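Local atomic coordinates of dihydropteroate synthase (PDB entry 6PZ2), a protein that catalyses the condensation of p-aminobenzoate with 6-hydroxymethyl-7,8-dihydropterin pyrophosphate to give dihydropteroate, a step of folate synthesis and the target of sulfonamide drugs. Residues 19-24 / 72-77; 47-52 / 249-254. All coordinates share one frame; numbering follows the deposited sequence. Where two conformers were deposited one is given.

Contact 1: residues 19-24 / 72-77; sequences NVTPDS and LRRVIP. With SO4 (sulfate ion), chain B.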
loop_
_atom_site.group_PDB
_atom_site.type_symbol
_atom_site.label_atom_id
_atom_site.label_comp_id
_atom_site.label_asym_id
_atom_site.label_seq_id
_atom_site.Cartn_x
_atom_site.Cartn_y
_atom_site.Cartn_z
ATOM N N ASN A 19 -23.143 -5.301 -4.024
ATOM C CA ASN A 19 -24.227 -4.476 -4.589
ATOM C C ASN A 19 -25.163 -5.366 -5.408
ATOM O O ASN A 19 -24.706 -6.143 -6.210
ATOM C CB ASN A 19 -23.715 -3.337 -5.481
ATOM C CG ASN A 19 -23.003 -2.256 -4.681
ATOM O OD1 ASN A 19 -23.536 -1.753 -3.682
ATOM N ND2 ASN A 19 -21.779 -1.910 -5.077
ATOM N N VAL A 20 -26.472 -5.240 -5.232
ATOM C CA VAL A 20 -27.398 -6.142 -5.911
ATOM C C VAL A 20 -28.435 -5.315 -6.666
ATOM O O VAL A 20 -29.523 -5.808 -6.914
ATOM C CB VAL A 20 -28.059 -7.147 -4.951
ATOM C CG1 VAL A 20 -27.034 -8.073 -4.318
ATOM C CG2 VAL A 20 -28.884 -6.474 -3.869
ATOM N N THR A 21 -28.070 -4.095 -7.038
ATOM C CA THR A 21 -28.841 -3.376 -8.054
ATOM C C THR A 21 -28.803 -4.152 -9.374
ATOM O O THR A 21 -27.888 -4.963 -9.625
ATOM C CB THR A 21 -28.281 -1.970 -8.322
ATOM O OG1 THR A 21 -26.905 -2.051 -8.710
ATOM C CG2 THR A 21 -28.352 -1.066 -7.112
ATOM N N PRO A 22 -29.764 -3.861 -10.252
ATOM C CA PRO A 22 -29.827 -4.482 -11.580
ATOM C C PRO A 22 -28.544 -4.316 -12.416
ATOM O O PRO A 22 -28.058 -5.334 -12.949
ATOM C CB PRO A 22 -31.014 -3.825 -12.297
ATOM C CG PRO A 22 -31.908 -3.354 -11.178
ATOM C CD PRO A 22 -31.017 -3.165 -9.961
ATOM N N ASP A 23 -27.981 -3.101 -12.483
ATOM C CA ASP A 23 -26.704 -2.802 -13.204
ATOM C C ASP A 23 -25.571 -3.649 -12.626
ATOM O O ASP A 23 -24.518 -3.750 -13.236
ATOM C CB ASP A 23 -26.157 -1.364 -13.095
ATOM C CG ASP A 23 -24.759 -1.154 -13.703
ATOM O OD1 ASP A 23 -24.593 -1.428 -14.922
ATOM O OD2 ASP A 23 -23.806 -0.746 -12.967
ATOM N N SER A 24 -25.703 -4.189 -11.419
ATOM C CA SER A 24 -24.586 -4.959 -10.856
ATOM C C SER A 24 -24.486 -6.316 -11.564
ATOM O O SER A 24 -23.513 -6.999 -11.357
ATOM C CB SER A 24 -24.698 -5.194 -9.367
ATOM O OG SER A 24 -24.963 -4.005 -8.643
ATOM N N LEU A 72 -35.976 -3.278 -0.630
ATOM C CA LEU A 72 -36.185 -4.493 0.221
ATOM C C LEU A 72 -36.353 -5.773 -0.621
ATOM O O LEU A 72 -35.860 -6.897 -0.271
ATOM C CB LEU A 72 -37.388 -4.243 1.142
ATOM C CG LEU A 72 -37.069 -3.433 2.401
ATOM C CD1 LEU A 72 -38.326 -2.961 3.113
ATOM C CD2 LEU A 72 -36.212 -4.245 3.361
ATOM N N ARG A 73 -37.016 -5.612 -1.758
ATOM C CA ARG A 73 -37.219 -6.730 -2.704
ATOM C C ARG A 73 -35.852 -7.229 -3.183
ATOM O O ARG A 73 -35.647 -8.432 -3.346
ATOM C CB ARG A 73 -38.067 -6.316 -3.915
ATOM C CG ARG A 73 -39.553 -6.201 -3.631
ATOM C CD ARG A 73 -40.392 -5.969 -4.881
ATOM N NE ARG A 73 -40.157 -4.724 -5.601
ATOM C CZ ARG A 73 -40.897 -3.622 -5.511
ATOM N NH1 ARG A 73 -40.728 -2.652 -6.393
ATOM N NH2 ARG A 73 -41.800 -3.487 -4.558
ATOM N N ARG A 74 -34.900 -6.309 -3.355
ATOM C CA ARG A 74 -33.557 -6.695 -3.789
ATOM C C ARG A 74 -32.787 -7.317 -2.624
ATOM O O ARG A 74 -32.126 -8.336 -2.832
ATOM C CB ARG A 74 -32.782 -5.499 -4.338
ATOM C CG ARG A 74 -33.378 -4.921 -5.610
ATOM C CD ARG A 74 -32.884 -3.510 -5.802
ATOM N NE ARG A 74 -33.451 -2.921 -7.005
ATOM C CZ ARG A 74 -33.006 -1.813 -7.578
ATOM N NH1 ARG A 74 -31.973 -1.176 -7.050
ATOM N NH2 ARG A 74 -33.635 -1.323 -8.639
ATOM N N VAL A 75 -32.860 -6.749 -1.426
ATOM C CA VAL A 75 -31.941 -7.233 -0.382
ATOM C C VAL A 75 -32.527 -8.380 0.447
ATOM O O VAL A 75 -31.719 -9.187 0.929
ATOM C CB VAL A 75 -31.421 -6.094 0.514
ATOM C CG1 VAL A 75 -30.724 -5.016 -0.313
ATOM C CG2 VAL A 75 -32.525 -5.470 1.358
ATOM N N ILE A 76 -33.850 -8.480 0.636
ATOM C CA ILE A 76 -34.422 -9.469 1.600
ATOM C C ILE A 76 -34.040 -10.911 1.227
ATOM O O ILE A 76 -33.571 -11.685 2.079
ATOM C CB ILE A 76 -35.952 -9.292 1.729
ATOM C CG1 ILE A 76 -36.295 -7.989 2.440
ATOM C CG2 ILE A 76 -36.622 -10.451 2.440
ATOM C CD1 ILE A 76 -35.764 -7.931 3.839
ATOM N N PRO A 77 -34.259 -11.298 -0.020
ATOM C CA PRO A 77 -33.864 -12.660 -0.386
ATOM C C PRO A 77 -32.361 -12.942 -0.255
ATOM O O PRO A 77 -31.967 -14.060 0.063
ATOM C CB PRO A 77 -34.262 -12.855 -1.857
ATOM C CG PRO A 77 -34.897 -11.540 -2.304
ATOM C CD PRO A 77 -34.737 -10.531 -1.188
HETATM S S SO4 B . -19.327 1.045 -4.490
HETATM O O1 SO4 B . -19.662 2.245 -5.290
HETATM O O2 SO4 B . -20.328 0.875 -3.414
HETATM O O3 SO4 B . -17.983 1.208 -3.894
HETATM O O4 SO4 B . -19.336 -0.148 -5.365
#
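R74, on helix 68-85, holds its guanidinium group against P22 in the loop that follows the first strand of the TIM barrel of dihydropteroate synthase. The two side chains cross at about a right angle: P22 CD sits over the centre of one guanidinium face, 3.4 Å from R74 CZ, and P22 CG lies 3.7 Å from R74 NH2. T21 adds its methyl group obliquely, with CG2 3.6 Å from R74 NH1. No hydrogen bond joins the two segments, so the cationic group meets 19-24 through carbon atoms alone. Its polar partners lie beside the contact: NE forms a salt bridge with E70, one turn earlier on the same helix, and NH1 donates to the carbonyl of G56. These bonds probably fix the rotation of the flat group that P22 packs on. The side chain runs extended from CG to NE (chi3 -179°), carrying the charge beyond the helix surface.

Nearer the helix backbone the contact is apolar. V20 points toward the helix and slides past R74 in the opposite direction, its CG2 4.0 Å from R74 CB and 4.3 Å from V75 CG1; L54 of strand 51-55 lies against both valines. Within the loop, S24 N bonds to T21 O and the two hydroxyls pair. Residues 19-24 probably form the family's first conserved substrate-binding loop. A sulfate, likely from the crystallisation liquor and held also by R60, R247 and H249, probably marks the pyrophosphate site; N19 ND2 makes a weak hydrogen bond of 3.0 Å to sulfate O4.

Contact 2: residues 47-52 / 249-254; sequences QGADII and HDVYEN. With SO4 (sulfate ion), chain B.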
loop_
_atom_site.group_PDB
_atom_site.type_symbol
_atom_site.label_atom_id
_atom_site.label_comp_id
_atom_site.label_asym_id
_atom_site.label_seq_id
_atom_site.Cartn_x
_atom_site.Cartn_y
_atom_site.Cartn_z
ATOM N N GLN A 47 -11.947 -15.375 0.382
ATOM C CA GLN A 47 -10.805 -14.460 0.292
ATOM C C GLN A 47 -10.493 -13.761 1.614
ATOM O O GLN A 47 -9.470 -13.068 1.691
ATOM C CB GLN A 47 -11.047 -13.350 -0.728
ATOM C CG GLN A 47 -11.073 -13.884 -2.149
ATOM C CD GLN A 47 -11.457 -12.809 -3.133
ATOM O OE1 GLN A 47 -11.052 -11.643 -3.034
ATOM N NE2 GLN A 47 -12.218 -13.234 -4.123
ATOM N N GLY A 48 -11.365 -13.882 2.610
ATOM C CA GLY A 48 -11.060 -13.404 3.959
ATOM C C GLY A 48 -11.890 -12.201 4.398
ATOM O O GLY A 48 -11.506 -11.556 5.376
ATOM N N ALA A 49 -13.031 -11.910 3.779
ATOM C CA ALA A 49 -13.930 -10.832 4.306
ATOM C C ALA A 49 -14.406 -11.170 5.723
ATOM O O ALA A 49 -14.652 -12.350 6.031
ATOM C CB ALA A 49 -15.114 -10.631 3.394
ATOM N N ASP A 50 -14.517 -10.145 6.568
ATOM C CA ASP A 50 -14.987 -10.269 7.949
ATOM C C ASP A 50 -16.479 -9.908 8.056
ATOM O O ASP A 50 -17.179 -10.284 9.012
ATOM C CB ASP A 50 -14.132 -9.382 8.855
ATOM C CG ASP A 50 -12.668 -9.801 8.861
ATOM O OD1 ASP A 50 -12.431 -10.958 9.178
ATOM O OD2 ASP A 50 -11.778 -8.984 8.540
ATOM N N ILE A 51 -16.968 -9.134 7.091
ATOM C CA ILE A 51 -18.350 -8.693 7.083
ATOM C C ILE A 51 -18.670 -8.350 5.628
ATOM O O ILE A 51 -17.747 -7.955 4.908
ATOM C CB ILE A 51 -18.594 -7.490 8.018
ATOM C CG1 ILE A 51 -20.059 -7.033 8.001
ATOM C CG2 ILE A 51 -17.690 -6.315 7.672
ATOM C CD1 ILE A 51 -20.464 -6.253 9.217
ATOM N N ILE A 52 -19.928 -8.513 5.222
ATOM C CA ILE A 52 -20.378 -8.206 3.856
ATOM C C ILE A 52 -21.351 -7.024 3.922
ATOM O O ILE A 52 -22.341 -7.103 4.652
ATOM C CB ILE A 52 -21.116 -9.401 3.226
ATOM C CG1 ILE A 52 -20.353 -10.727 3.328
ATOM C CG2 ILE A 52 -21.546 -9.067 1.807
ATOM C CD1 ILE A 52 -19.246 -10.893 2.334
ATOM N N HIS A 249 -13.815 -3.607 -2.765
ATOM C CA HIS A 249 -14.217 -4.603 -3.758
ATOM C C HIS A 249 -13.285 -5.823 -3.810
ATOM O O HIS A 249 -13.731 -6.892 -4.181
ATOM C CB HIS A 249 -14.224 -3.987 -5.147
ATOM C CG HIS A 249 -15.163 -2.840 -5.214
ATOM N ND1 HIS A 249 -14.739 -1.545 -4.979
ATOM C CD2 HIS A 249 -16.484 -2.795 -5.494
ATOM C CE1 HIS A 249 -15.780 -0.746 -5.106
ATOM N NE2 HIS A 249 -16.871 -1.483 -5.412
ATOM N N ASP A 250 -11.991 -5.664 -3.554
ATOM C CA ASP A 250 -11.033 -6.716 -3.808
ATOM C C ASP A 250 -10.531 -7.172 -2.441
ATOM O O ASP A 250 -9.628 -6.589 -1.829
ATOM C CB ASP A 250 -9.879 -6.242 -4.695
ATOM C CG ASP A 250 -10.318 -5.701 -6.043
ATOM O OD1 ASP A 250 -10.441 -4.464 -6.203
ATOM O OD2 ASP A 250 -10.563 -6.526 -6.914
ATOM N N VAL A 251 -11.143 -8.215 -1.962
ATOM C CA VAL A 251 -10.955 -8.528 -0.565
ATOM C C VAL A 251 -9.540 -9.084 -0.303
ATOM O O VAL A 251 -8.864 -8.661 0.651
ATOM C CB VAL A 251 -12.079 -9.471 -0.104
ATOM C CG1 VAL A 251 -11.754 -10.142 1.237
ATOM C CG2 VAL A 251 -13.400 -8.701 -0.035
ATOM N N TYR A 252 -9.090 -10.027 -1.119
ATOM C CA TYR A 252 -7.851 -10.775 -0.845
ATOM C C TYR A 252 -6.640 -9.825 -0.830
ATOM O O TYR A 252 -5.831 -9.778 0.113
ATOM C CB TYR A 252 -7.638 -11.842 -1.922
ATOM C CG TYR A 252 -6.350 -12.607 -1.754
ATOM C CD1 TYR A 252 -6.231 -13.531 -0.731
ATOM C CD2 TYR A 252 -5.239 -12.353 -2.548
ATOM C CE1 TYR A 252 -5.048 -14.226 -0.539
ATOM C CE2 TYR A 252 -4.039 -13.026 -2.359
ATOM C CZ TYR A 252 -3.965 -13.986 -1.366
ATOM O OH TYR A 252 -2.822 -14.673 -1.111
ATOM N N GLU A 253 -6.572 -9.016 -1.881
ATOM C CA GLU A 253 -5.458 -8.110 -2.083
ATOM C C GLU A 253 -5.415 -7.099 -0.940
ATOM O O GLU A 253 -4.374 -6.910 -0.312
ATOM C CB GLU A 253 -5.565 -7.437 -3.450
ATOM C CG GLU A 253 -5.451 -8.411 -4.604
ATOM C CD GLU A 253 -6.762 -9.066 -5.032
ATOM O OE1 GLU A 253 -7.822 -8.860 -4.388
ATOM O OE2 GLU A 253 -6.724 -9.789 -6.025
ATOM N N ASN A 254 -6.546 -6.494 -0.593
ATOM C CA ASN A 254 -6.516 -5.553 0.514
ATOM C C ASN A 254 -6.207 -6.279 1.831
ATOM O O ASN A 254 -5.537 -5.703 2.676
ATOM C CB ASN A 254 -7.804 -4.749 0.624
ATOM C CG ASN A 254 -7.905 -3.704 -0.472
ATOM O OD1 ASN A 254 -7.336 -2.626 -0.316
ATOM N ND2 ASN A 254 -8.621 -4.034 -1.537
HETATM S S SO4 B . -19.327 1.045 -4.490
HETATM O O1 SO4 B . -19.662 2.245 -5.290
HETATM O O2 SO4 B . -20.328 0.875 -3.414
HETATM O O3 SO4 B . -17.983 1.208 -3.894
HETATM O O4 SO4 B . -19.336 -0.148 -5.365
HETATM O O HOH W 1 -13.150 -9.615 -3.366
HETATM O O HOH W 2 -9.984 -10.133 -4.877
#
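Q47 and Y252 supply the one direct hydrogen bond of this contact, between the turn leading into strand 51-55 and the start of helix 251-265, the last helix of the TIM barrel. Y252 N donates to Q47 OE1 over 3.2 Å, approaching in the carbonyl plane on a lone pair, with an N-H...O angle of 148°. The glutamine reaches it with its chain extended beyond CG, crossing the tyrosine side chain at about a right angle; the amide and ring planes stand 75° apart. Within 249-254, N254 ND2 donates almost straight to D250 O over 2.8 Å. H249 NE2 gives a bond to sulfate O4, 2.8 Å away in the plane of the ring, while S211 binds ND1; the sulfate probably marks an anion site at the start of this segment.

Two waters extend the polar network. One gives hydrogen bonds to Q47 OE1 and H249 O and accepts one from V251 N at 2.8 Å; the other bridges Q47 OE1 and E253 OE1.

The apolar part centres on V251. With CG1 anti to the backbone N (chi1 165°), that methyl lies 3.3 Å from A49 N and 4.0 Å from A49 CB, while M44 of helix 33-46 touches both residues. Beside it, G48, whose C touches the same methyl, closes the preceding helix in a Schellman motif; its backbone angles would drive any beta carbon into the carbonyl O of Q47, a conformation that suits glycine.

One oxygen, Q47 OE1, thus takes a backbone N-H and two waters. The glutamine and a water together serve N-H groups at the start of the helix, where D250 at the N-cap makes no capping bond with its side chain.

In the fold
From the N terminus, strand 13-19 runs into 19-24, helix 33-46 leads to 47-52, and strand 51-55 is followed by helix 68-85, where 72-77 closes the loop of contact 1. That closure spans 47 residues and ties the first strand's trailing loop to the second helix of the barrel. Contact 2 opens inside this interval and closes only at 249-254, after the rest of the barrel, joining the turn before the second strand to the last helix. The segments therefore alternate, and the contacts cross rather than nest. Their centres are 20 Å apart and they do not touch, but N19 and H249 bind one sulfate.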